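Local coordinates for protein transcription elongation factor Spt5 (Methanocaldococcus jannaschii, PDB 3LPE) that stimulates transcription elongation, pairing with Spt4 and contacting RNA polymerase through its NusG N-terminal (NGN) domain, the part of the protein found in this chain, at residues D39-L44 with L54-T59; A30-K35 with V63-K68; F13-M18 with R74-G79. One frame throughout, in Å; residues are numbered along the deposited sequence.

Contact 1 (D39-L44 with L54-T59)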
# COMPACT_ATOMS: atom_id res chain seq x y z
N ASP A 39 -0.77 12.33 -7.86
CA ASP A 39 -2.01 12.09 -7.12
C ASP A 39 -2.21 10.60 -6.89
O ASP A 39 -3.16 10.00 -7.40
CB ASP A 39 -3.21 12.68 -7.87
CG ASP A 39 -3.22 14.21 -7.84
OD1 ASP A 39 -2.80 14.78 -6.82
OD2 ASP A 39 -3.64 14.83 -8.83
N VAL A 40 -1.31 10.02 -6.12
CA VAL A 40 -1.38 8.63 -5.71
C VAL A 40 -1.69 8.63 -4.21
O VAL A 40 -0.99 9.29 -3.43
CB VAL A 40 -0.04 7.91 -5.97
CG1 VAL A 40 -0.05 6.49 -5.41
CG2 VAL A 40 0.28 7.89 -7.46
N TYR A 41 -2.73 7.91 -3.82
CA TYR A 41 -3.23 8.00 -2.46
C TYR A 41 -2.89 6.82 -1.57
O TYR A 41 -2.72 6.97 -0.36
CB TYR A 41 -4.73 8.22 -2.48
CG TYR A 41 -5.14 9.35 -3.38
CD1 TYR A 41 -4.52 10.60 -3.29
CD2 TYR A 41 -6.17 9.20 -4.30
CE1 TYR A 41 -4.91 11.66 -4.11
CE2 TYR A 41 -6.56 10.24 -5.12
CZ TYR A 41 -5.93 11.48 -5.02
OH TYR A 41 -6.34 12.52 -5.83
N SER A 42 -2.80 5.63 -2.16
CA SER A 42 -2.38 4.47 -1.39
C SER A 42 -1.86 3.40 -2.33
O SER A 42 -2.11 3.45 -3.52
CB SER A 42 -3.51 3.92 -0.51
OG SER A 42 -4.47 3.23 -1.29
N ILE A 43 -1.09 2.47 -1.76
CA ILE A 43 -0.45 1.40 -2.51
C ILE A 43 -0.60 0.16 -1.66
O ILE A 43 -0.34 0.18 -0.47
CB ILE A 43 1.04 1.69 -2.75
CG1 ILE A 43 1.22 3.00 -3.50
CG2 ILE A 43 1.69 0.59 -3.60
CD1 ILE A 43 2.59 3.59 -3.29
N LEU A 44 -1.08 -0.93 -2.26
CA LEU A 44 -1.39 -2.11 -1.46
C LEU A 44 -0.71 -3.34 -2.06
O LEU A 44 -0.89 -3.65 -3.25
CB LEU A 44 -2.92 -2.31 -1.40
CG LEU A 44 -3.42 -3.66 -0.91
CD1 LEU A 44 -3.36 -3.69 0.58
CD2 LEU A 44 -4.83 -3.91 -1.38
N LEU A 54 -1.42 -2.93 -5.98
CA LEU A 54 -2.62 -2.15 -6.28
C LEU A 54 -2.35 -0.70 -5.96
O LEU A 54 -1.85 -0.41 -4.89
CB LEU A 54 -3.77 -2.65 -5.41
CG LEU A 54 -4.16 -4.11 -5.66
CD1 LEU A 54 -5.31 -4.54 -4.78
CD2 LEU A 54 -4.51 -4.34 -7.12
N VAL A 55 -2.69 0.21 -6.88
CA VAL A 55 -2.36 1.63 -6.73
C VAL A 55 -3.64 2.43 -6.84
O VAL A 55 -4.31 2.40 -7.85
CB VAL A 55 -1.36 2.12 -7.80
CG1 VAL A 55 -1.06 3.63 -7.68
CG2 VAL A 55 -0.04 1.30 -7.74
N GLU A 56 -3.99 3.13 -5.76
CA GLU A 56 -5.14 4.03 -5.75
C GLU A 56 -4.67 5.44 -6.16
O GLU A 56 -3.78 6.04 -5.53
CB GLU A 56 -5.75 4.04 -4.34
CG GLU A 56 -7.07 4.80 -4.21
CD GLU A 56 -7.56 4.86 -2.78
OE1 GLU A 56 -8.77 5.10 -2.57
OE2 GLU A 56 -6.76 4.64 -1.86
N ALA A 57 -5.25 5.95 -7.24
CA ALA A 57 -4.81 7.22 -7.81
C ALA A 57 -5.98 7.97 -8.45
O ALA A 57 -7.04 7.40 -8.71
CB ALA A 57 -3.72 6.98 -8.85
N GLU A 58 -5.78 9.26 -8.70
CA GLU A 58 -6.82 10.09 -9.28
C GLU A 58 -7.08 9.72 -10.74
O GLU A 58 -8.23 9.69 -11.18
CB GLU A 58 -6.43 11.56 -9.20
CG GLU A 58 -7.61 12.50 -9.52
CD GLU A 58 -8.82 12.24 -8.63
OE1 GLU A 58 -8.64 11.85 -7.46
OE2 GLU A 58 -9.95 12.41 -9.12
N THR A 59 -6.01 9.46 -11.48
CA THR A 59 -6.13 9.14 -12.90
C THR A 59 -5.19 8.03 -13.29
O THR A 59 -4.23 7.76 -12.58
CB THR A 59 -5.76 10.35 -13.78
OG1 THR A 59 -4.34 10.58 -13.71
CG2 THR A 59 -6.50 11.60 -13.31

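Contact 2 (A30-K35 with V63-K68)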
# COMPACT_ATOMS: atom_id res chain seq x y z
N ALA A 30 5.98 4.67 -3.46
CA ALA A 30 5.59 5.69 -2.47
C ALA A 30 6.58 6.85 -2.49
O ALA A 30 6.21 8.02 -2.47
CB ALA A 30 5.49 5.09 -1.08
N SER A 31 7.87 6.52 -2.54
CA SER A 31 8.91 7.53 -2.65
C SER A 31 8.73 8.38 -3.90
O SER A 31 8.80 9.60 -3.83
CB SER A 31 10.29 6.86 -2.65
OG SER A 31 10.49 6.21 -1.41
N ARG A 32 8.50 7.74 -5.05
CA ARG A 32 8.35 8.50 -6.28
C ARG A 32 7.09 9.36 -6.28
O ARG A 32 7.08 10.46 -6.84
CB ARG A 32 8.37 7.58 -7.51
CG ARG A 32 8.27 8.31 -8.83
CD ARG A 32 8.65 7.40 -9.98
NE ARG A 32 8.24 7.94 -11.27
CZ ARG A 32 8.92 8.85 -11.96
NH1 ARG A 32 10.06 9.34 -11.47
NH2 ARG A 32 8.47 9.28 -13.13
N ALA A 33 6.02 8.85 -5.69
CA ALA A 33 4.76 9.57 -5.65
C ALA A 33 4.95 10.89 -4.87
O ALA A 33 4.51 11.94 -5.32
CB ALA A 33 3.67 8.71 -5.01
N GLU A 34 5.63 10.81 -3.73
CA GLU A 34 5.87 11.99 -2.91
C GLU A 34 6.82 12.96 -3.60
O GLU A 34 6.54 14.15 -3.71
CB GLU A 34 6.41 11.60 -1.53
CG GLU A 34 5.39 10.86 -0.65
CD GLU A 34 5.82 10.77 0.80
OE1 GLU A 34 6.85 11.38 1.16
OE2 GLU A 34 5.12 10.10 1.59
N LYS A 35 7.95 12.45 -4.09
CA LYS A 35 8.93 13.28 -4.78
C LYS A 35 8.35 13.99 -6.00
O LYS A 35 8.61 15.17 -6.20
CB LYS A 35 10.18 12.48 -5.15
CG LYS A 35 11.18 12.30 -4.01
CD LYS A 35 10.66 11.35 -2.91
CE LYS A 35 11.62 11.24 -1.72
NZ LYS A 35 12.87 10.47 -2.01
N VAL A 63 -0.67 6.83 -12.52
CA VAL A 63 -0.05 5.52 -12.39
C VAL A 63 0.99 5.30 -13.49
O VAL A 63 2.04 4.72 -13.25
CB VAL A 63 -1.10 4.38 -12.40
CG1 VAL A 63 -0.44 3.04 -12.11
CG2 VAL A 63 -2.16 4.66 -11.34
N GLU A 64 0.71 5.79 -14.69
CA GLU A 64 1.67 5.70 -15.78
C GLU A 64 2.94 6.44 -15.44
O GLU A 64 4.04 5.94 -15.68
CB GLU A 64 1.07 6.26 -17.08
CG GLU A 64 -0.14 5.49 -17.60
CD GLU A 64 0.24 4.22 -18.35
OE1 GLU A 64 1.42 3.82 -18.28
OE2 GLU A 64 -0.65 3.62 -19.00
N GLU A 65 2.80 7.65 -14.89
CA GLU A 65 3.96 8.44 -14.51
C GLU A 65 4.68 7.79 -13.33
O GLU A 65 5.91 7.81 -13.24
CB GLU A 65 3.57 9.88 -14.16
CG GLU A 65 4.77 10.81 -13.96
CD GLU A 65 5.61 10.98 -15.22
OE1 GLU A 65 5.12 10.65 -16.31
OE2 GLU A 65 6.75 11.46 -15.11
N LEU A 66 3.90 7.21 -12.42
CA LEU A 66 4.45 6.56 -11.24
C LEU A 66 5.42 5.43 -11.66
O LEU A 66 6.51 5.30 -11.11
CB LEU A 66 3.30 5.99 -10.38
CG LEU A 66 3.72 5.23 -9.13
CD1 LEU A 66 4.34 6.22 -8.11
CD2 LEU A 66 2.54 4.48 -8.53
N ILE A 67 5.02 4.62 -12.64
CA ILE A 67 5.80 3.42 -12.94
C ILE A 67 6.79 3.68 -14.08
O ILE A 67 7.56 2.81 -14.45
CB ILE A 67 4.91 2.20 -13.32
CG1 ILE A 67 4.13 2.44 -14.61
CG2 ILE A 67 3.98 1.81 -12.18
CD1 ILE A 67 3.46 1.16 -15.19
N LYS A 68 6.74 4.88 -14.64
CA LYS A 68 7.58 5.22 -15.78
C LYS A 68 9.05 4.92 -15.51
O LYS A 68 9.67 5.54 -14.64
CB LYS A 68 7.38 6.68 -16.16
CG LYS A 68 8.04 7.11 -17.47
CD LYS A 68 7.62 8.53 -17.82
CE LYS A 68 8.46 9.10 -18.94
NZ LYS A 68 8.22 10.56 -19.10

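Contact 3 (F13-M18 with R74-G79)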
# COMPACT_ATOMS: atom_id res chain seq x y z
N PHE A 13 -5.78 0.82 -9.66
CA PHE A 13 -5.24 0.01 -10.77
C PHE A 13 -4.33 -1.08 -10.22
O PHE A 13 -3.67 -0.89 -9.20
CB PHE A 13 -4.44 0.89 -11.73
CG PHE A 13 -5.29 1.87 -12.49
CD1 PHE A 13 -6.00 1.47 -13.61
CD2 PHE A 13 -5.44 3.18 -12.05
CE1 PHE A 13 -6.81 2.36 -14.31
CE2 PHE A 13 -6.24 4.08 -12.75
CZ PHE A 13 -6.93 3.67 -13.87
N ALA A 14 -4.32 -2.22 -10.91
CA ALA A 14 -3.35 -3.27 -10.60
C ALA A 14 -2.12 -3.08 -11.50
O ALA A 14 -2.25 -2.98 -12.71
CB ALA A 14 -3.99 -4.66 -10.78
N VAL A 15 -0.95 -2.97 -10.88
CA VAL A 15 0.32 -2.84 -11.58
C VAL A 15 1.03 -4.20 -11.48
O VAL A 15 1.20 -4.73 -10.39
CB VAL A 15 1.20 -1.76 -10.93
CG1 VAL A 15 2.62 -1.78 -11.50
CG2 VAL A 15 0.56 -0.40 -11.12
N ARG A 16 1.39 -4.78 -12.61
CA ARG A 16 2.04 -6.09 -12.59
C ARG A 16 3.52 -5.96 -12.28
O ARG A 16 4.21 -5.15 -12.85
CB ARG A 16 1.83 -6.83 -13.90
CG ARG A 16 2.46 -8.23 -13.89
CD ARG A 16 2.19 -9.02 -15.16
NE ARG A 16 2.84 -10.33 -15.05
CZ ARG A 16 3.04 -11.16 -16.07
NH1 ARG A 16 2.64 -10.83 -17.29
NH2 ARG A 16 3.66 -12.32 -15.88
N THR A 17 4.02 -6.79 -11.36
CA THR A 17 5.42 -6.73 -11.04
C THR A 17 5.99 -8.11 -11.12
O THR A 17 5.25 -9.08 -11.30
CB THR A 17 5.63 -6.22 -9.60
OG1 THR A 17 5.34 -7.27 -8.67
CG2 THR A 17 4.72 -4.97 -9.31
N MET A 18 7.31 -8.22 -10.94
CA MET A 18 7.92 -9.51 -10.71
C MET A 18 7.47 -10.10 -9.39
O MET A 18 7.32 -9.41 -8.37
CB MET A 18 9.45 -9.41 -10.75
CG MET A 18 9.93 -8.95 -12.12
SD MET A 18 11.70 -8.89 -12.13
CE MET A 18 12.05 -10.64 -12.35
N ARG A 74 6.09 -4.61 -15.05
CA ARG A 74 5.73 -5.04 -16.43
C ARG A 74 4.69 -4.16 -17.09
O ARG A 74 4.66 -4.03 -18.32
CB ARG A 74 5.22 -6.48 -16.42
CG ARG A 74 4.98 -7.07 -17.82
CD ARG A 74 6.26 -6.99 -18.67
NE ARG A 74 6.06 -7.43 -20.06
CZ ARG A 74 5.57 -6.66 -21.03
NH1 ARG A 74 5.21 -5.40 -20.78
NH2 ARG A 74 5.43 -7.15 -22.25
N GLY A 75 3.81 -3.56 -16.28
CA GLY A 75 2.83 -2.66 -16.84
C GLY A 75 1.57 -2.58 -15.97
O GLY A 75 1.56 -3.06 -14.84
N ILE A 76 0.51 -2.01 -16.52
CA ILE A 76 -0.76 -1.84 -15.79
C ILE A 76 -1.84 -2.75 -16.37
O ILE A 76 -2.01 -2.85 -17.59
CB ILE A 76 -1.20 -0.36 -15.85
CG1 ILE A 76 -0.05 0.54 -15.39
CG2 ILE A 76 -2.47 -0.12 -14.98
CD1 ILE A 76 -0.32 2.04 -15.55
N VAL A 77 -2.53 -3.47 -15.49
CA VAL A 77 -3.67 -4.28 -15.88
C VAL A 77 -4.78 -3.36 -16.38
O VAL A 77 -5.03 -2.32 -15.78
CB VAL A 77 -4.16 -5.11 -14.67
CG1 VAL A 77 -5.48 -5.83 -14.97
CG2 VAL A 77 -3.09 -6.10 -14.29
N PRO A 78 -5.43 -3.74 -17.50
CA PRO A 78 -6.48 -2.89 -18.08
C PRO A 78 -7.70 -2.80 -17.16
O PRO A 78 -8.09 -3.80 -16.54
CB PRO A 78 -6.86 -3.61 -19.37
CG PRO A 78 -5.74 -4.55 -19.65
CD PRO A 78 -5.17 -4.93 -18.33
N GLY A 79 -8.26 -1.61 -17.04
CA GLY A 79 -9.49 -1.39 -16.29
C GLY A 79 -9.23 -1.13 -14.83
O GLY A 79 -8.23 -1.57 -14.29
O HOH W 1 -5.70 -2.24 -13.26

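Contact 1 (D39-L44 with L54-T59)
Residues 40-44 and 54-57 run antiparallel as the two arms of a beta hairpin, with strand axes 4.6 Å apart at closest approach and a classic beta bulge that sets Tyr41 and Ser42 against the single Glu56. At the bulge Tyr41 N donates to Glu56 O over 2.7 Å, while Ser42 O accepts from Glu56 N. From here the Tyr41 ring reaches along the neighbouring strand to Glu58. Tyr41 OH donates to Glu58 OE1 at 2.9 Å, near the ring plane and on the anti side of the carboxylate, whose plane stands 62° from the ring; Asp39 O sits over the centre of one ring face. Glu56 suits its place by length: extended from backbone to carboxylate, with CG anti to the backbone N (chi1 -173°), it brings OE2 to 2.7 Å from Ser42 OG. The same carboxylate accepts from Ser39 OG and Glu40 N of the partner subunit Spt4, so several donors meet this buried group, which would probably favour its charged form. Leu44 and Leu54 lie side by side, tightly packed with CD2 and CD1 3.5 Å apart. Val40 CG1 and Val55 CG1 meet at 3.8 Å on the other face. That face, with Ile43 and Ala57, is covered by helices 22-35 and 60-67; the leucines pack against helix 83-90, Val55 bonds to strand 12-17, and strand 40-45 continues the sheet into Spt4.

Contact 2 (A30-K35 with V63-K68)
Two helices that lie over one face of the NGN domain's antiparallel sheet meet here, helix 22-35 against the C-terminal part of helix 60-67, with segment axes 9.8 Å apart and 114° between their directions. At this ordinary packing distance one long side chain, Arg32, carries the polar part of the contact. It is suited to this: extended from CG to NE, with CG anti to the backbone N (chi1 -178°), it reaches carbonyls late in the opposite helix, which would be expected to attract a cation. Glu65 also offers its carboxylate, OE2 lying 3.4 Å from Arg32 NH2 in a salt bridge, the guanidinium and carboxylate planes 36° apart. Lys68 O lies over one guanidinium face, off centre. Nearer the sheet the contact turns apolar. Leu66 starts away from helix 22-35, but its CD1 swings back to 4.0 Å from Ala33 CB, the small alanine letting the leucine tip approach the helix. Leu66 also touches Val55 of the sheet and Met29, while Ala33 packs on Ile34 of the partner subunit Spt4. The guanidinium grips side-on: Arg32 NE at 3.1 Å and Arg32 NH2 at 3.0 Å both donate to the single oxygen Glu65 O, which lies almost in the guanidinium plane.

Contact 3 (F13-M18 with R74-G79)
The Phe13 ring has Val77 O near its plane at one edge, while Ile76 CG2 and Gly79 O approach it obliquely; at the far end of the contact the guanidinium planes of Arg16 and Arg74 lie 8° apart in angle, but the groups are too distant to stack. These groups flank the pairing of strand 12-17 with strand 73-76, an outermost strand, within this chain, of the NGN domain's antiparallel sheet. The ring of Phe13 turns toward the loop after strand 73-76 because its CG is anti to the carbonyl carbon (chi1 -68°), bringing CD1 to 3.8 Å from Gly79 O. Its CB meets Ile76 CG2 at 3.9 Å. The two branches of Ile76 serve different neighbours: CG2 turns to Phe13, while the other runs out to Val63 and Ile67 of helix 60-67. Val15 shares this helix-covered face and packs on Val55 and Met29. On the reverse side Ala14, whose small side chain suits close packing, has its CB 3.9 Å from Val77 CG2, and Leu54 touches it too. The arginines also project on that side. Their aliphatic portions touch, Arg16 CG lying 4.1 Å from Arg74 CB, while the charged ends lie at the exposed surface, where solvent probably screens them. Gly75, with phi at 154°, adopts a backbone shape in which a CB would jam against the preceding carbonyl; its own O accepts from Arg16 N at 2.8 Å. Val77 N donates to Ala14 O, and Arg74 N to Arg16 O. Beyond that ladder a water takes over, accepting from Ala14 N at 2.7 Å and donating to Val77 O at 2.6 Å and to Gly79 O at 2.8 Å.

In the fold
Contacts 1 and 3 belong to the same sheet, joined because strands 52-57 and 12-17 are neighbours: Val55 N probably bonds to Phe13 O. Contact 2 lies outside the sheet, where the two helices meet over the face carrying Val40, Val55 and Ile76; Ile43 packs on Ala30 and Phe13 on Val63. Their exposure differs. Contact 1 is buried, and its polar groups are satisfied in part by the Spt4 subunit; contact 3, touched by no other protein chain of the assembly, is partly buried and mixes apolar residues with exposed arginines and a bridging water. In contact 2, also partly buried, apolar packing faces the sheet, whereas a side chain rather than a backbone ladder supplies the hydrogen bonds.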